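Local coordinates for uncharacterized protein (Bacteroides thetaiotaomicron, PDB 4QNI) that is of unknown function but, as a two-domain protein made largely of beta-strands, probably serves as an auxiliary nutrient-binding protein, at residues A[68-74]-A[139-143]; A[102-107]-A[121-126]; A[24-30]-A[162-168]. One frame throughout, in Å; residues are numbered along the deposited sequence.

Interaction 1 (A[68-74]-A[139-143])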
loop_
_atom_site.group_PDB
_atom_site.type_symbol
_atom_site.label_atom_id
_atom_site.label_comp_id
_atom_site.label_asym_id
_atom_site.label_seq_id
_atom_site.Cartn_x
_atom_site.Cartn_y
_atom_site.Cartn_z
ATOM N N VAL A 68 7.711 6.938 34.216
ATOM C CA VAL A 68 6.723 7.158 33.160
ATOM C C VAL A 68 5.361 7.387 33.808
ATOM O O VAL A 68 4.956 6.645 34.697
ATOM C CB VAL A 68 6.707 5.985 32.148
ATOM C CG1 VAL A 68 5.694 6.225 31.027
ATOM C CG2 VAL A 68 8.101 5.754 31.573
ATOM N N HIS A 69 4.678 8.426 33.358
ATOM C CA HIS A 69 3.354 8.806 33.814
ATOM C C HIS A 69 2.347 8.426 32.756
ATOM O O HIS A 69 2.520 8.766 31.583
ATOM C CB HIS A 69 3.312 10.297 34.136
ATOM C CG HIS A 69 4.239 10.637 35.246
ATOM N ND1 HIS A 69 3.798 10.710 36.544
ATOM C CD2 HIS A 69 5.579 10.821 35.228
ATOM C CE1 HIS A 69 4.866 10.996 37.270
ATOM N NE2 HIS A 69 5.961 11.059 36.524
ATOM N N VAL A 70 1.330 7.674 33.177
ATOM C CA VAL A 70 0.277 7.104 32.347
ATOM C C VAL A 70 -1.063 7.626 32.863
ATOM O O VAL A 70 -1.271 7.676 34.071
ATOM C CB VAL A 70 0.349 5.533 32.377
ATOM C CG1 VAL A 70 -0.909 4.888 31.804
ATOM C CG2 VAL A 70 1.592 5.008 31.655
ATOM N N ALA A 71 -1.973 7.997 31.957
ATOM C CA ALA A 71 -3.277 8.490 32.380
ATOM C C ALA A 71 -4.376 8.012 31.448
ATOM O O ALA A 71 -4.104 7.621 30.311
ATOM C CB ALA A 71 -3.281 10.017 32.467
ATOM N N HIS A 72 -5.614 8.029 31.969
ATOM C CA HIS A 72 -6.849 7.726 31.259
ATOM C C HIS A 72 -6.959 8.731 30.112
ATOM O O HIS A 72 -6.590 9.884 30.301
ATOM C CB HIS A 72 -8.046 7.826 32.233
ATOM C CG HIS A 72 -9.365 7.466 31.622
ATOM N ND1 HIS A 72 -10.511 8.207 31.886
ATOM C CD2 HIS A 72 -9.683 6.459 30.774
ATOM C CE1 HIS A 72 -11.469 7.660 31.167
ATOM N NE2 HIS A 72 -11.018 6.608 30.478
ATOM N N ASP A 73 -7.340 8.276 28.905
ATOM C CA ASP A 73 -7.432 9.148 27.738
ATOM C C ASP A 73 -8.825 9.015 27.077
ATOM O O ASP A 73 -8.958 8.491 25.975
ATOM C CB ASP A 73 -6.294 8.825 26.743
ATOM C CG ASP A 73 -6.140 9.819 25.594
ATOM O OD1 ASP A 73 -6.918 10.821 25.545
ATOM O OD2 ASP A 73 -5.278 9.589 24.735
ATOM N N ALA A 74 -9.851 9.520 27.755
ATOM C CA ALA A 74 -11.231 9.500 27.265
ATOM C C ALA A 74 -11.384 10.348 25.982
ATOM O O ALA A 74 -12.192 10.003 25.122
ATOM C CB ALA A 74 -12.173 9.988 28.352
ATOM N N PRO A 139 -8.900 3.236 27.440
ATOM C CA PRO A 139 -8.046 4.204 26.716
ATOM C C PRO A 139 -6.949 4.815 27.616
ATOM O O PRO A 139 -7.257 5.359 28.663
ATOM C CB PRO A 139 -9.053 5.250 26.244
ATOM C CG PRO A 139 -10.158 5.256 27.329
ATOM C CD PRO A 139 -10.066 3.910 28.061
ATOM N N LEU A 140 -5.671 4.720 27.201
ATOM C CA LEU A 140 -4.523 5.200 27.981
ATOM C C LEU A 140 -3.601 6.063 27.160
ATOM O O LEU A 140 -3.513 5.900 25.955
ATOM C CB LEU A 140 -3.681 4.009 28.543
ATOM C CG LEU A 140 -4.427 2.952 29.369
ATOM C CD1 LEU A 140 -3.642 1.671 29.446
ATOM C CD2 LEU A 140 -4.733 3.467 30.743
ATOM N N GLN A 141 -2.838 6.925 27.830
ATOM C CA GLN A 141 -1.845 7.760 27.173
ATOM C C GLN A 141 -0.618 7.917 28.046
ATOM O O GLN A 141 -0.717 7.863 29.276
ATOM C CB GLN A 141 -2.435 9.147 26.822
ATOM C CG GLN A 141 -2.891 9.930 28.047
ATOM C CD GLN A 141 -3.498 11.284 27.763
ATOM O OE1 GLN A 141 -4.497 11.679 28.386
ATOM N NE2 GLN A 141 -2.888 12.048 26.869
ATOM N N ILE A 142 0.545 8.123 27.396
ATOM C CA ILE A 142 1.785 8.510 28.059
ATOM C C ILE A 142 1.642 10.016 28.298
ATOM O O ILE A 142 1.343 10.744 27.352
ATOM C CB ILE A 142 3.055 8.160 27.253
ATOM C CG1 ILE A 142 3.195 6.626 26.932
ATOM C CG2 ILE A 142 4.292 8.764 27.928
ATOM C CD1 ILE A 142 3.258 5.645 28.080
ATOM N N VAL A 143 1.754 10.464 29.553
ATOM C CA VAL A 143 1.583 11.872 29.915
ATOM C C VAL A 143 2.887 12.611 29.648
ATOM O O VAL A 143 3.952 12.125 30.014
ATOM C CB VAL A 143 1.105 12.034 31.386
ATOM C CG1 VAL A 143 1.085 13.500 31.824
ATOM C CG2 VAL A 143 -0.264 11.417 31.562
#
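Ile-142 CD1 touches two valines of the facing strand, 3.9 Å from CG1 of Val-68 and 4.0 Å from CG2 of Val-70. With CG1 anti to its own carbonyl carbon (chi1 -59°) and a second bend at chi2, the isoleucine chain brings CD1 to both valines. Phe-15 of a second subunit packs on Ile-142, and Ile-54 of strand 47-56 lies against Ile-142 and Val-70. On the other face Ala-71 CB presses on Val-143 CG2 at 3.4 Å, tighter than usual for two carbons. These are neighbouring antiparallel strands, their directions 150° apart, of the mixed sheet in the N-terminal domain, whose sequence belongs to an E-set clan family. Ala-71 and Gln-141 form the hydrogen-bonded pair: Ala-71 N reaches Gln-141 O at 3.0 Å, and Gln-141 N returns to Ala-71 O at 2.9 Å. Further out, the Asp-73 carboxylate stacks on the Gln-141 amide, planes 13° apart. Asp-73 N binds Pro-139 O at 2.9 Å, while its side chain caps the following helix and bonds Thr-76. At this edge His-72 NE2, hydrogen-bonded to Asp-95, lies 3.5 Å from Pro-139 CG.

Interaction 2 (A[102-107]-A[121-126])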
loop_
_atom_site.group_PDB
_atom_site.type_symbol
_atom_site.label_atom_id
_atom_site.label_comp_id
_atom_site.label_asym_id
_atom_site.label_seq_id
_atom_site.Cartn_x
_atom_site.Cartn_y
_atom_site.Cartn_z
ATOM N N ALA A 102 -15.306 -0.255 38.132
ATOM C CA ALA A 102 -14.390 -1.065 38.912
ATOM C C ALA A 102 -13.921 -2.283 38.102
ATOM O O ALA A 102 -13.609 -3.327 38.668
ATOM C CB ALA A 102 -15.066 -1.487 40.213
ATOM N N TYR A 103 -13.828 -2.106 36.766
ATOM C CA TYR A 103 -13.394 -3.161 35.874
ATOM C C TYR A 103 -11.901 -3.213 35.790
ATOM O O TYR A 103 -11.345 -4.297 35.759
ATOM C CB TYR A 103 -13.992 -2.969 34.478
ATOM C CG TYR A 103 -15.476 -3.243 34.399
ATOM C CD1 TYR A 103 -16.026 -4.392 34.963
ATOM C CD2 TYR A 103 -16.334 -2.364 33.738
ATOM C CE1 TYR A 103 -17.391 -4.654 34.884
ATOM C CE2 TYR A 103 -17.699 -2.634 33.626
ATOM C CZ TYR A 103 -18.220 -3.785 34.194
ATOM O OH TYR A 103 -19.566 -4.040 34.120
ATOM N N ALA A 104 -11.248 -2.051 35.794
ATOM C CA ALA A 104 -9.824 -1.955 35.601
ATOM C C ALA A 104 -9.156 -0.950 36.512
ATOM O O ALA A 104 -9.698 0.119 36.775
ATOM C CB ALA A 104 -9.564 -1.546 34.162
ATOM N N SER A 105 -7.936 -1.265 36.915
ATOM C CA SER A 105 -7.057 -0.377 37.650
ATOM C C SER A 105 -5.636 -0.547 37.088
ATOM O O SER A 105 -5.318 -1.588 36.494
ATOM C CB SER A 105 -7.115 -0.654 39.144
ATOM O OG SER A 105 -6.563 -1.928 39.417
ATOM N N TYR A 106 -4.799 0.470 37.257
ATOM C CA TYR A 106 -3.410 0.468 36.804
ATOM C C TYR A 106 -2.624 1.558 37.565
ATOM O O TYR A 106 -3.222 2.564 37.986
ATOM C CB TYR A 106 -3.303 0.682 35.255
ATOM C CG TYR A 106 -4.089 1.878 34.752
ATOM C CD1 TYR A 106 -5.441 1.768 34.445
ATOM C CD2 TYR A 106 -3.496 3.134 34.641
ATOM C CE1 TYR A 106 -6.195 2.886 34.093
ATOM C CE2 TYR A 106 -4.233 4.255 34.259
ATOM C CZ TYR A 106 -5.585 4.127 33.999
ATOM O OH TYR A 106 -6.325 5.224 33.637
ATOM N N PRO A 107 -1.289 1.421 37.727
ATOM C CA PRO A 107 -0.547 2.518 38.359
ATOM C C PRO A 107 -0.538 3.738 37.448
ATOM O O PRO A 107 -0.578 3.586 36.227
ATOM C CB PRO A 107 0.857 1.954 38.565
ATOM C CG PRO A 107 0.967 0.810 37.649
ATOM C CD PRO A 107 -0.399 0.325 37.294
ATOM N N LEU A 121 3.487 -2.208 32.542
ATOM C CA LEU A 121 2.406 -1.571 33.274
ATOM C C LEU A 121 1.401 -2.672 33.660
ATOM O O LEU A 121 0.770 -3.256 32.778
ATOM C CB LEU A 121 1.767 -0.463 32.414
ATOM C CG LEU A 121 0.704 0.378 33.120
ATOM C CD1 LEU A 121 1.332 1.421 34.006
ATOM C CD2 LEU A 121 -0.213 1.019 32.130
ATOM N N ASP A 122 1.292 -2.988 34.958
ATOM C CA ASP A 122 0.415 -4.068 35.411
ATOM C C ASP A 122 -1.052 -3.638 35.512
ATOM O O ASP A 122 -1.474 -3.030 36.493
ATOM C CB ASP A 122 0.901 -4.660 36.758
ATOM C CG ASP A 122 0.290 -6.026 37.117
ATOM O OD1 ASP A 122 -0.324 -6.684 36.211
ATOM O OD2 ASP A 122 0.466 -6.466 38.277
ATOM N N LEU A 123 -1.844 -3.997 34.517
ATOM C CA LEU A 123 -3.275 -3.679 34.524
ATOM C C LEU A 123 -3.995 -4.736 35.360
ATOM O O LEU A 123 -3.761 -5.919 35.115
ATOM C CB LEU A 123 -3.827 -3.680 33.070
ATOM C CG LEU A 123 -3.059 -2.921 31.996
ATOM C CD1 LEU A 123 -3.676 -3.169 30.604
ATOM C CD2 LEU A 123 -3.007 -1.421 32.313
ATOM N N LYS A 124 -4.845 -4.336 36.342
ATOM C CA LYS A 124 -5.602 -5.294 37.154
ATOM C C LYS A 124 -7.037 -5.239 36.708
ATOM O O LYS A 124 -7.524 -4.164 36.360
ATOM C CB LYS A 124 -5.462 -5.057 38.657
ATOM C CG LYS A 124 -4.013 -5.023 39.177
ATOM C CD LYS A 124 -3.292 -6.374 39.116
ATOM C CE LYS A 124 -2.256 -6.460 40.217
ATOM N NZ LYS A 124 -1.326 -7.601 40.024
ATOM N N PHE A 125 -7.692 -6.395 36.638
ATOM C CA PHE A 125 -9.047 -6.467 36.136
ATOM C C PHE A 125 -9.964 -7.257 37.041
ATOM O O PHE A 125 -9.571 -8.253 37.649
ATOM C CB PHE A 125 -9.089 -7.112 34.737
ATOM C CG PHE A 125 -8.409 -6.326 33.655
ATOM C CD1 PHE A 125 -9.061 -5.274 33.024
ATOM C CD2 PHE A 125 -7.131 -6.672 33.223
ATOM C CE1 PHE A 125 -8.443 -4.568 31.994
ATOM C CE2 PHE A 125 -6.509 -5.960 32.190
ATOM C CZ PHE A 125 -7.152 -4.891 31.612
ATOM N N ASP A 126 -11.226 -6.806 37.069
ATOM C CA ASP A 126 -12.331 -7.432 37.767
ATOM C C ASP A 126 -13.438 -7.506 36.743
ATOM O O ASP A 126 -14.104 -6.500 36.472
ATOM C CB ASP A 126 -12.728 -6.669 39.040
ATOM C CG ASP A 126 -13.714 -7.438 39.901
ATOM O OD1 ASP A 126 -14.217 -8.487 39.442
ATOM O OD2 ASP A 126 -13.969 -7.003 41.039
#
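Asp-126 and Tyr-103 meet chiefly through their backbones: Asp-126 N bonds Tyr-103 O at 2.8 Å, and Asp-126 O comes to the tyrosine ring at its edge, in plane, 3.2 Å from CD1. The ring also meets Trp-136 edge-to-face, and the aspartate carboxylate turns to a salt bridge with Arg-128. At the other end the Pro-107 ring and the Leu-121 side chain lie alongside, running opposite ways, CG of the proline 3.7 Å from CD1 of the leucine. Between them Ser-105 and Lys-124 are an antiparallel hydrogen-bonded pair, Lys-124 N to Ser-105 O measuring 2.8 Å. Ser-105 OG, placed between its backbone N and carbonyl carbon (chi1 67°), stands 3.4 Å from Lys-124 CB. The lysine then bends at chi2 and carries NZ into a salt bridge with Asp-122 OD2 (2.7 Å), met from above the carboxylate plane; Glu-42 makes a second. A methionine at this position would probably leave Asp-122 and Glu-42 without their shared cation, their like charges no longer balanced. Here strand 104-105 edges a three-stranded antiparallel sheet. Main-chain hydrogen bonds carry the pairing, while the charged ends of Asp-122, Lys-124 and Asp-126 find partners within 121-126 or beyond this pair.

Interaction 3 (A[24-30]-A[162-168]). With EDO (1,2-ethanediol), chain I.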
loop_
_atom_site.group_PDB
_atom_site.type_symbol
_atom_site.label_atom_id
_atom_site.label_comp_id
_atom_site.label_asym_id
_atom_site.label_seq_id
_atom_site.Cartn_x
_atom_site.Cartn_y
_atom_site.Cartn_z
ATOM N N VAL A 24 -7.741 1.056 17.516
ATOM C CA VAL A 24 -8.109 0.101 18.579
ATOM C C VAL A 24 -7.196 -1.137 18.512
ATOM O O VAL A 24 -7.112 -1.774 17.463
ATOM C CB VAL A 24 -9.611 -0.295 18.519
ATOM C CG1 VAL A 24 -9.893 -1.557 19.303
ATOM C CG2 VAL A 24 -10.516 0.835 18.992
ATOM N N THR A 25 -6.522 -1.467 19.635
ATOM C CA THR A 25 -5.686 -2.661 19.801
ATOM C C THR A 25 -6.483 -3.689 20.603
ATOM O O THR A 25 -6.992 -3.379 21.669
ATOM C CB THR A 25 -4.353 -2.336 20.497
ATOM O OG1 THR A 25 -3.709 -1.270 19.817
ATOM C CG2 THR A 25 -3.427 -3.532 20.573
ATOM N N ASN A 26 -6.554 -4.909 20.095
ATOM C CA ASN A 26 -7.263 -6.000 20.722
ATOM C C ASN A 26 -6.323 -6.703 21.688
ATOM O O ASN A 26 -5.234 -7.105 21.310
ATOM C CB ASN A 26 -7.822 -6.945 19.648
ATOM C CG ASN A 26 -9.079 -6.451 18.946
ATOM O OD1 ASN A 26 -9.713 -5.459 19.306
ATOM N ND2 ASN A 26 -9.488 -7.147 17.912
ATOM N N ILE A 27 -6.724 -6.796 22.956
ATOM C CA ILE A 27 -5.938 -7.386 24.031
ATOM C C ILE A 27 -6.761 -8.498 24.663
ATOM O O ILE A 27 -7.879 -8.251 25.133
ATOM C CB ILE A 27 -5.588 -6.262 25.049
ATOM C CG1 ILE A 27 -4.655 -5.182 24.464
ATOM C CG2 ILE A 27 -5.091 -6.791 26.371
ATOM C CD1 ILE A 27 -3.411 -5.639 23.888
ATOM N N TYR A 28 -6.190 -9.689 24.734
ATOM C CA TYR A 28 -6.844 -10.856 25.298
ATOM C C TYR A 28 -6.267 -11.108 26.671
ATOM O O TYR A 28 -5.053 -11.248 26.840
ATOM C CB TYR A 28 -6.696 -12.066 24.346
ATOM C CG TYR A 28 -7.625 -11.978 23.150
ATOM C CD1 TYR A 28 -8.892 -12.564 23.180
ATOM C CD2 TYR A 28 -7.249 -11.289 21.993
ATOM C CE1 TYR A 28 -9.762 -12.468 22.091
ATOM C CE2 TYR A 28 -8.103 -11.201 20.892
ATOM C CZ TYR A 28 -9.368 -11.773 20.953
ATOM O OH TYR A 28 -10.240 -11.695 19.887
ATOM N N VAL A 29 -7.150 -11.096 27.658
ATOM C CA VAL A 29 -6.836 -11.212 29.084
ATOM C C VAL A 29 -7.601 -12.425 29.650
ATOM O O VAL A 29 -8.802 -12.506 29.423
ATOM C CB VAL A 29 -7.217 -9.900 29.857
ATOM C CG1 VAL A 29 -6.714 -9.944 31.292
ATOM C CG2 VAL A 29 -6.738 -8.640 29.145
ATOM N N PRO A 30 -6.978 -13.378 30.369
ATOM C CA PRO A 30 -7.778 -14.504 30.889
ATOM C C PRO A 30 -8.839 -13.967 31.834
ATOM O O PRO A 30 -8.549 -13.023 32.564
ATOM C CB PRO A 30 -6.758 -15.409 31.601
ATOM C CG PRO A 30 -5.561 -14.618 31.756
ATOM C CD PRO A 30 -5.559 -13.487 30.754
ATOM N N ILE A 162 -5.513 2.442 22.821
ATOM C CA ILE A 162 -6.952 2.255 22.921
ATOM C C ILE A 162 -7.131 0.745 22.919
ATOM O O ILE A 162 -7.038 0.112 21.867
ATOM C CB ILE A 162 -7.705 3.002 21.793
ATOM C CG1 ILE A 162 -7.346 4.509 21.713
ATOM C CG2 ILE A 162 -9.209 2.798 21.876
ATOM C CD1 ILE A 162 -7.332 5.382 23.061
ATOM N N LEU A 163 -7.260 0.149 24.132
ATOM C CA LEU A 163 -7.272 -1.303 24.261
ATOM C C LEU A 163 -8.662 -1.921 24.360
ATOM O O LEU A 163 -9.345 -1.788 25.375
ATOM C CB LEU A 163 -6.398 -1.803 25.438
ATOM C CG LEU A 163 -5.021 -1.129 25.667
ATOM C CD1 LEU A 163 -4.463 -1.466 27.050
ATOM C CD2 LEU A 163 -4.025 -1.439 24.530
ATOM N N ARG A 164 -9.063 -2.627 23.296
ATOM C CA ARG A 164 -10.288 -3.401 23.306
ATOM C C ARG A 164 -9.977 -4.631 24.122
ATOM O O ARG A 164 -9.143 -5.461 23.705
ATOM C CB ARG A 164 -10.779 -3.762 21.891
ATOM C CG ARG A 164 -11.998 -4.690 21.905
ATOM C CD ARG A 164 -13.295 -3.923 22.082
ATOM N NE ARG A 164 -14.461 -4.801 22.199
ATOM C CZ ARG A 164 -15.233 -5.195 21.187
ATOM N NH1 ARG A 164 -14.927 -4.867 19.941
ATOM N NH2 ARG A 164 -16.292 -5.954 21.412
ATOM N N ILE A 165 -10.537 -4.675 25.338
ATOM C CA ILE A 165 -10.247 -5.784 26.234
ATOM C C ILE A 165 -11.185 -6.916 26.002
ATOM O O ILE A 165 -12.415 -6.759 26.125
ATOM C CB ILE A 165 -10.293 -5.357 27.729
ATOM C CG1 ILE A 165 -9.369 -4.132 28.021
ATOM C CG2 ILE A 165 -10.026 -6.554 28.654
ATOM C CD1 ILE A 165 -7.941 -4.314 27.733
ATOM N N PHE A 166 -10.608 -8.071 25.718
ATOM C CA PHE A 166 -11.392 -9.296 25.647
ATOM C C PHE A 166 -10.998 -10.259 26.768
ATOM O O PHE A 166 -9.950 -10.901 26.659
ATOM C CB PHE A 166 -11.253 -10.031 24.297
ATOM C CG PHE A 166 -11.893 -9.344 23.127
ATOM C CD1 PHE A 166 -13.280 -9.255 23.024
ATOM C CD2 PHE A 166 -11.116 -8.767 22.134
ATOM C CE1 PHE A 166 -13.872 -8.605 21.936
ATOM C CE2 PHE A 166 -11.714 -8.130 21.046
ATOM C CZ PHE A 166 -13.083 -8.045 20.962
ATOM N N PRO A 167 -11.816 -10.425 27.823
ATOM C CA PRO A 167 -11.585 -11.565 28.726
ATOM C C PRO A 167 -11.730 -12.871 27.937
ATOM O O PRO A 167 -12.498 -12.932 26.968
ATOM C CB PRO A 167 -12.726 -11.464 29.750
ATOM C CG PRO A 167 -13.385 -10.184 29.492
ATOM C CD PRO A 167 -13.117 -9.794 28.095
ATOM N N PHE A 168 -11.015 -13.905 28.314
ATOM C CA PHE A 168 -11.242 -15.171 27.637
ATOM C C PHE A 168 -11.332 -16.282 28.646
ATOM O O PHE A 168 -10.620 -16.255 29.646
ATOM C CB PHE A 168 -10.189 -15.484 26.560
ATOM C CG PHE A 168 -8.768 -15.686 27.024
ATOM C CD1 PHE A 168 -8.307 -16.953 27.388
ATOM C CD2 PHE A 168 -7.863 -14.624 27.031
ATOM C CE1 PHE A 168 -6.980 -17.140 27.799
ATOM C CE2 PHE A 168 -6.528 -14.820 27.415
ATOM C CZ PHE A 168 -6.096 -16.076 27.778
HETATM C C1 EDO I . -10.572 -18.989 33.398
HETATM O O1 EDO I . -11.742 -19.681 32.990
HETATM C C2 EDO I . -10.099 -17.942 32.351
HETATM O O2 EDO I . -9.294 -18.535 31.323
HETATM O O HOH W 1 -4.054 1.401 20.221
HETATM O O HOH W 2 -12.425 -4.412 18.249
#
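Arg-164 N donates to Thr-25 O at 2.7 Å, the shortest hydrogen bond between these strands, though bent to 143° at the hydrogen. Beside it Asn-26 OD1 takes a bond from a water that also accepts from Arg-164 NH1, and Arg-164 CB flanks the same oxygen at 3.3 Å. The two side chains extend together on one face, and the arginine's NH2 goes on to a salt bridge with Glu-225. Phe-166 CZ rests over the centre of that guanidinium. The same phenylalanine is an offset neighbour of Tyr-28: the ring centroids are 5.1 Å apart, the planes 24° apart, and the overlap is slight. Phe-168 takes its ring back over the partner strand because CG stands between backbone N and carbonyl carbon (chi1 64°); Pro-30 CA then lies over its face in a CH-pi contact, 3.8 Å from the centroid. Both Tyr-28 and Phe-168 also meet the C-terminal Trp-333. On the opposite face Ile-27 CG1 touches Leu-163 CD2 at 3.8 Å, and Ile-165 reaches Ile-27 and Val-29. Six bonds in all make the alternating backbone hydrogen bonding of parallel strands, setting strand 24-30 beside strand 160-168 in the mixed sheet.

From the N terminus, strand 24-30 comes first and pairs with strand 160-168, so interaction 3 closes the longest loop, 131 residues between its segments. Within that loop interaction 1 pairs strand 66-72 with strand 135-142, and interaction 2, the shortest closure, lies within interaction 1 in turn; none cross. Interactions 1 and 3 belong to one mixed sheet, where strands 135-142 and 160-168 are neighbours, while interaction 2 joins two strands of the three-stranded antiparallel sheet packed against it. The sheets meet where Tyr-106 and Leu-121 touch Leu-140 and Val-70 respectively, where Leu-123 touches Leu-163, and where Phe-125 touches Ile-165 and Val-29. Strand 160-168 then leads toward the C-terminal sheet.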